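PDB 2GL0: hypothetical protein PAE2307, which is of unknown function but binds adenosine and is probably an adenosine-specific kinase, assembled from six copies of the chain. Local coordinates for residues 20-25 and 113-118. Residues are numbered along the deposited sequence; the frame is centred on the assembly and turned at random.
With ADN (adenosine), chain J.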
loop_
_atom_site.group_PDB
_atom_site.type_symbol
_atom_site.label_atom_id
_atom_site.label_comp_id
_atom_site.label_asym_id
_atom_site.label_seq_id
_atom_site.Cartn_x
_atom_site.Cartn_y
_atom_site.Cartn_z
ATOM N N ASN A 20 -23.312 0.937 -8.250
ATOM C CA ASN A 20 -22.625 2.083 -7.670
ATOM C C ASN A 20 -21.713 2.710 -8.708
ATOM O O ASN A 20 -21.382 2.054 -9.714
ATOM C CB ASN A 20 -21.699 1.703 -6.567
ATOM C CG ASN A 20 -22.394 1.170 -5.488
ATOM O OD1 ASN A 20 -22.962 0.045 -5.596
ATOM N ND2 ASN A 20 -22.452 1.918 -4.416
ATOM N N VAL A 21 -21.357 3.985 -8.446
ATOM C CA VAL A 21 -20.521 4.803 -9.320
ATOM C C VAL A 21 -19.259 5.169 -8.561
ATOM O O VAL A 21 -19.273 5.329 -7.363
ATOM C CB VAL A 21 -21.280 6.034 -9.880
ATOM C CG1 VAL A 21 -21.490 7.001 -8.846
ATOM C CG2 VAL A 21 -20.549 6.651 -11.140
ATOM N N ILE A 22 -18.135 5.102 -9.252
ATOM C CA ILE A 22 -16.853 5.553 -8.755
ATOM C C ILE A 22 -16.335 6.557 -9.794
ATOM O O ILE A 22 -16.302 6.254 -10.987
ATOM C CB ILE A 22 -15.859 4.387 -8.552
ATOM C CG1 ILE A 22 -16.453 3.309 -7.589
ATOM C CG2 ILE A 22 -14.469 4.963 -8.125
ATOM C CD1 ILE A 22 -15.657 2.123 -7.420
ATOM N N ILE A 23 -16.070 7.789 -9.350
ATOM C CA ILE A 23 -15.648 8.847 -10.263
ATOM C C ILE A 23 -14.290 9.406 -9.860
ATOM O O ILE A 23 -14.096 9.681 -8.726
ATOM C CB ILE A 23 -16.663 9.970 -10.373
ATOM C CG1 ILE A 23 -18.010 9.398 -10.706
ATOM C CG2 ILE A 23 -16.213 11.054 -11.484
ATOM C CD1 ILE A 23 -19.134 10.436 -10.950
ATOM N N GLY A 24 -13.370 9.595 -10.800
ATOM C CA GLY A 24 -12.054 9.999 -10.449
ATOM C C GLY A 24 -11.234 10.658 -11.539
ATOM O O GLY A 24 -11.731 10.855 -12.656
ATOM N N GLN A 25 -9.989 11.047 -11.190
ATOM C CA GLN A 25 -9.052 11.565 -12.160
ATOM C C GLN A 25 -7.737 10.731 -12.335
ATOM O O GLN A 25 -7.149 10.335 -11.378
ATOM C CB GLN A 25 -8.669 12.960 -11.785
ATOM C CG GLN A 25 -8.127 13.688 -13.009
ATOM C CD GLN A 25 -7.750 15.044 -12.613
ATOM O OE1 GLN A 25 -8.616 15.827 -12.225
ATOM N NE2 GLN A 25 -6.426 15.299 -12.544
ATOM N N PHE A 113 -12.910 11.136 -6.710
ATOM C CA PHE A 113 -13.911 12.088 -6.328
ATOM C C PHE A 113 -15.030 11.547 -5.477
ATOM O O PHE A 113 -15.486 12.237 -4.560
ATOM C CB PHE A 113 -14.462 12.811 -7.598
ATOM C CG PHE A 113 -13.419 13.639 -8.329
ATOM C CD1 PHE A 113 -12.841 14.722 -7.708
ATOM C CD2 PHE A 113 -13.080 13.346 -9.626
ATOM C CE1 PHE A 113 -11.871 15.469 -8.370
ATOM C CE2 PHE A 113 -12.144 14.061 -10.310
ATOM C CZ PHE A 113 -11.502 15.156 -9.653
ATOM N N ALA A 114 -15.500 10.336 -5.750
ATOM C CA ALA A 114 -16.795 9.870 -5.120
ATOM C C ALA A 114 -16.862 8.396 -5.278
ATOM O O ALA A 114 -16.460 7.901 -6.355
ATOM C CB ALA A 114 -18.094 10.504 -5.801
ATOM N N ALA A 115 -17.394 7.700 -4.251
ATOM C CA ALA A 115 -17.852 6.293 -4.388
ATOM C C ALA A 115 -19.175 6.116 -3.726
ATOM O O ALA A 115 -19.266 6.208 -2.500
ATOM C CB ALA A 115 -16.794 5.276 -3.880
ATOM N N THR A 116 -20.239 5.884 -4.515
ATOM C CA THR A 116 -21.601 5.991 -3.956
ATOM C C THR A 116 -22.698 5.469 -4.856
ATOM O O THR A 116 -22.464 5.183 -6.035
ATOM C CB THR A 116 -21.908 7.419 -3.480
ATOM O OG1 THR A 116 -23.029 7.440 -2.538
ATOM C CG2 THR A 116 -22.141 8.301 -4.647
ATOM N N ALA A 117 -23.855 5.235 -4.215
ATOM C CA ALA A 117 -25.173 4.998 -4.825
ATOM C C ALA A 117 -26.165 6.113 -4.421
ATOM O O ALA A 117 -27.334 6.023 -4.743
ATOM C CB ALA A 117 -25.740 3.636 -4.339
ATOM N N ASN A 118 -25.733 7.095 -3.620
ATOM C CA ASN A 118 -26.592 8.238 -3.207
ATOM C C ASN A 118 -26.894 9.163 -4.380
ATOM O O ASN A 118 -26.108 9.152 -5.393
ATOM C CB ASN A 118 -25.857 9.066 -2.202
ATOM C CG ASN A 118 -25.780 8.389 -0.870
ATOM O OD1 ASN A 118 -26.470 7.406 -0.663
ATOM N ND2 ASN A 118 -24.923 8.877 0.032
HETATM O "O5'" ADN J . -24.009 5.339 2.245
HETATM C "C5'" ADN J . -24.525 4.477 1.278
HETATM C "C4'" ADN J . -23.320 4.165 0.417
HETATM O "O4'" ADN J . -22.533 3.143 1.004
HETATM C "C3'" ADN J . -24.037 3.457 -0.631
HETATM O "O3'" ADN J . -24.391 4.517 -1.472
HETATM C "C2'" ADN J . -23.082 2.399 -1.149
HETATM O "O2'" ADN J . -22.126 2.932 -2.060
HETATM C "C1'" ADN J . -22.389 2.014 0.140
HETATM N N9 ADN J . -23.007 0.824 0.794
HETATM C C8 ADN J . -24.315 0.732 1.224
HETATM N N7 ADN J . -24.571 -0.498 1.769
HETATM C C5 ADN J . -23.446 -1.242 1.723
HETATM C C6 ADN J . -23.034 -2.644 2.132
HETATM N N6 ADN J . -23.888 -3.547 2.731
HETATM N N1 ADN J . -21.737 -3.010 1.867
HETATM C C2 ADN J . -20.889 -2.141 1.275
HETATM N N3 ADN J . -21.178 -0.884 0.897
HETATM C C4 ADN J . -22.416 -0.363 1.066
#
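The ring of Phe-113 reaches obliquely over to the backbone of Gly-24 and Gln-25 where strands 20-25 and 113-116 run antiparallel, their axes 4.8 Å apart. Phe-113 CG lies anti to the carbonyl carbon (chi1 -64°), which turns the ring across the neighbouring strand: CD2 sits 3.6 Å from Gly-24 CA, where no side chain intervenes, and CE2 approaches Gln-25 N. The extended Gln-25 side chain passes the ring obliquely, amide and ring planes 56° apart, with OE1 3.9 Å from Phe-113 CZ; its NE2 donates a weak hydrogen bond to Phe-113 O of a neighbouring subunit. Replacing Phe-113 by an alanine would probably open a gap beside Gly-24, leave the Gln-25 side chain less supported and remove the ring's packing on Val-134 and Val-137. Next to the ring, Ile-23 O accepts from Phe-113 N at 2.8 Å and, weakly, from Ala-114 N, forming a classic beta bulge. Regular pairing follows: Ile-23 N donates to Ala-114 O, and then Val-21 and Thr-116 exchange two backbone bonds, Val-21 N to Thr-116 O being nearly straight at 175°. Val-21, Ile-23 and Ala-114 pack against Leu-120 on one face, while on the other Ile-22 CG1 meets Ala-115 CB at 4.2 Å. Thr-116 OG1, which stands anti to the backbone N, accepts from Asn-118 N at 2.9 Å in an ST turn and is also hydrogen-bonded to Asp-139. As the strand ends, Ala-117 N donates a hydrogen bond to adenosine O3' (2.9 Å). Edge strand 111-116 (within this chain) and its neighbour 19-25 belong to a five-stranded antiparallel sheet, with a classic bulge at one end of their pairing and, at the other, an ST turn beside the ribose-binding site.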